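PDB 6KUA: cysteine hydrolase from Staphylococcus aureus, which hydrolyses nicotinamide to nicotinic acid and ammonia, as a zinc-containing nicotinamidase of the isochorismatase family. Local coordinates for residues Leu7-Ser12 with Val127-Val132. Sequence-based numbering, arbitrary orientation.
Sequences LVVDYS and VEIVGV
The carbonyl O of V9 receives two groups from the neighbouring strand: the amide of V132, whose N lies 3.2 Å from V9 O and is tilted 25° from the carbonyl plane, and a CA-H...O contact from G131. The three bonds before it are shorter and straighter, L7 N to E128 O being 2.8 Å, with V130 N bound to L7 O and V9 N to V130 O. L7 and V9 thus each give and accept a bond, the regular pattern of parallel strands, here running at 16° to one another. Where V9 passes G131, the glycine, with a positive phi of 128°, brings its CA to 3.4 Å from V9 O.

Apolar branches meet on both faces. On one, V9 CG2 meets I129 CG2 at 3.9 Å, while L7 CD1 reaches V127 CB obliquely. On the other, V130 CG2, set between its own backbone N and carbonyl carbon, packs on V8 CG2 and L7 O.

Beyond V9 the strand ends, and D10 turns with positive phi. Its side chain lies about 7 Å from the bound zinc ion, and its carboxylate forms a salt bridge with K104; a D10–K104–C137 set would fit the catalytic triad of nicotinamidases. The contact forms the centre of a Rossmann-like parallel sheet, strand 4-9 lying between 48-54 and 126-132, with helix 137-147 packed on L7, V9 and I129 and helix 32-44 on V130.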
loop_
_atom_site.group_PDB
_atom_site.type_symbol
_atom_site.label_atom_id
_atom_site.label_comp_id
_atom_site.label_asym_id
_atom_site.label_seq_id
_atom_site.Cartn_x
_atom_site.Cartn_y
_atom_site.Cartn_z
ATOM N N LEU A 7 14.330 14.450 1.741
ATOM C CA LEU A 7 13.654 14.113 0.491
ATOM C C LEU A 7 13.648 15.350 -0.392
ATOM O O LEU A 7 13.036 16.364 -0.033
ATOM C CB LEU A 7 12.222 13.627 0.744
ATOM C CG LEU A 7 12.023 12.510 1.771
ATOM C CD1 LEU A 7 10.563 12.019 1.821
ATOM C CD2 LEU A 7 12.971 11.343 1.510
ATOM N N VAL A 8 14.322 15.265 -1.538
ATOM C CA VAL A 8 14.402 16.364 -2.501
ATOM C C VAL A 8 13.474 16.028 -3.659
ATOM O O VAL A 8 13.783 15.164 -4.488
ATOM C CB VAL A 8 15.835 16.600 -2.987
ATOM C CG1 VAL A 8 15.878 17.786 -3.961
ATOM C CG2 VAL A 8 16.743 16.826 -1.788
ATOM N N VAL A 9 12.337 16.715 -3.717
ATOM C CA VAL A 9 11.244 16.358 -4.620
ATOM C C VAL A 9 11.312 17.213 -5.884
ATOM O O VAL A 9 11.224 18.447 -5.823
ATOM C CB VAL A 9 9.883 16.508 -3.921
ATOM C CG1 VAL A 9 8.762 16.055 -4.840
ATOM C CG2 VAL A 9 9.870 15.694 -2.627
ATOM N N ASP A 10 11.497 16.535 -7.024
ATOM C CA ASP A 10 11.288 17.078 -8.374
ATOM C C ASP A 10 12.000 18.405 -8.628
ATOM O O ASP A 10 11.451 19.317 -9.255
ATOM C CB ASP A 10 9.795 17.205 -8.671
ATOM C CG ASP A 10 9.202 15.902 -9.116
ATOM O OD1 ASP A 10 9.763 15.292 -10.055
ATOM O OD2 ASP A 10 8.197 15.465 -8.515
ATOM N N TYR A 11 13.254 18.509 -8.189
ATOM C CA TYR A 11 14.015 19.741 -8.403
ATOM C C TYR A 11 14.788 19.680 -9.722
ATOM O O TYR A 11 16.012 19.762 -9.767
ATOM C CB TYR A 11 14.948 20.005 -7.232
ATOM C CG TYR A 11 15.305 21.461 -7.154
ATOM C CD1 TYR A 11 14.378 22.387 -6.706
ATOM C CD2 TYR A 11 16.545 21.919 -7.585
ATOM C CE1 TYR A 11 14.678 23.724 -6.650
ATOM C CE2 TYR A 11 16.861 23.263 -7.543
ATOM C CZ TYR A 11 15.922 24.159 -7.073
ATOM O OH TYR A 11 16.218 25.492 -7.007
ATOM N N SER A 12 14.037 19.539 -10.807
ATOM C CA SER A 12 14.591 19.322 -12.134
ATOM C C SER A 12 14.548 20.594 -12.970
ATOM O O SER A 12 13.783 21.525 -12.697
ATOM C CB SER A 12 13.827 18.219 -12.865
ATOM O OG SER A 12 12.600 18.716 -13.352
ATOM N N VAL A 127 11.505 12.606 8.320
ATOM C CA VAL A 127 11.872 13.083 6.992
ATOM C C VAL A 127 11.773 14.599 6.963
ATOM O O VAL A 127 10.885 15.195 7.584
ATOM C CB VAL A 127 11.018 12.457 5.865
ATOM C CG1 VAL A 127 11.144 10.946 5.891
ATOM C CG2 VAL A 127 9.549 12.918 5.945
ATOM N N GLU A 128 12.706 15.216 6.257
ATOM C CA GLU A 128 12.626 16.624 5.898
ATOM C C GLU A 128 12.366 16.710 4.403
ATOM O O GLU A 128 13.042 16.043 3.616
ATOM C CB GLU A 128 13.921 17.348 6.273
ATOM C CG GLU A 128 13.889 18.838 6.059
ATOM C CD GLU A 128 15.149 19.520 6.596
ATOM O OE1 GLU A 128 15.683 19.091 7.651
ATOM O OE2 GLU A 128 15.612 20.481 5.946
ATOM N N ILE A 129 11.382 17.508 4.001
ATOM C CA ILE A 129 10.951 17.522 2.611
ATOM C C ILE A 129 11.186 18.897 2.010
ATOM O O ILE A 129 10.659 19.899 2.506
ATOM C CB ILE A 129 9.477 17.132 2.456
ATOM C CG1 ILE A 129 9.185 15.835 3.190
ATOM C CG2 ILE A 129 9.167 16.950 0.983
ATOM C CD1 ILE A 129 7.687 15.491 3.182
ATOM N N VAL A 130 11.918 18.935 0.901
ATOM C CA VAL A 130 12.174 20.170 0.183
ATOM C C VAL A 130 11.888 19.924 -1.288
ATOM O O VAL A 130 11.849 18.781 -1.757
ATOM C CB VAL A 130 13.620 20.666 0.390
ATOM C CG1 VAL A 130 13.929 20.783 1.890
ATOM C CG2 VAL A 130 14.622 19.730 -0.308
ATOM N N GLY A 131 11.689 21.012 -2.025
ATOM C CA GLY A 131 11.464 20.866 -3.453
ATOM C C GLY A 131 10.222 21.577 -3.929
ATOM O O GLY A 131 9.806 22.573 -3.323
ATOM N N VAL A 132 9.628 21.094 -5.022
ATOM C CA VAL A 132 8.499 21.754 -5.669
ATOM C C VAL A 132 7.513 20.690 -6.134
ATOM O O VAL A 132 7.869 19.523 -6.283
ATOM C CB VAL A 132 8.939 22.618 -6.873
ATOM C CG1 VAL A 132 9.915 23.719 -6.442
ATOM C CG2 VAL A 132 9.512 21.733 -7.988
#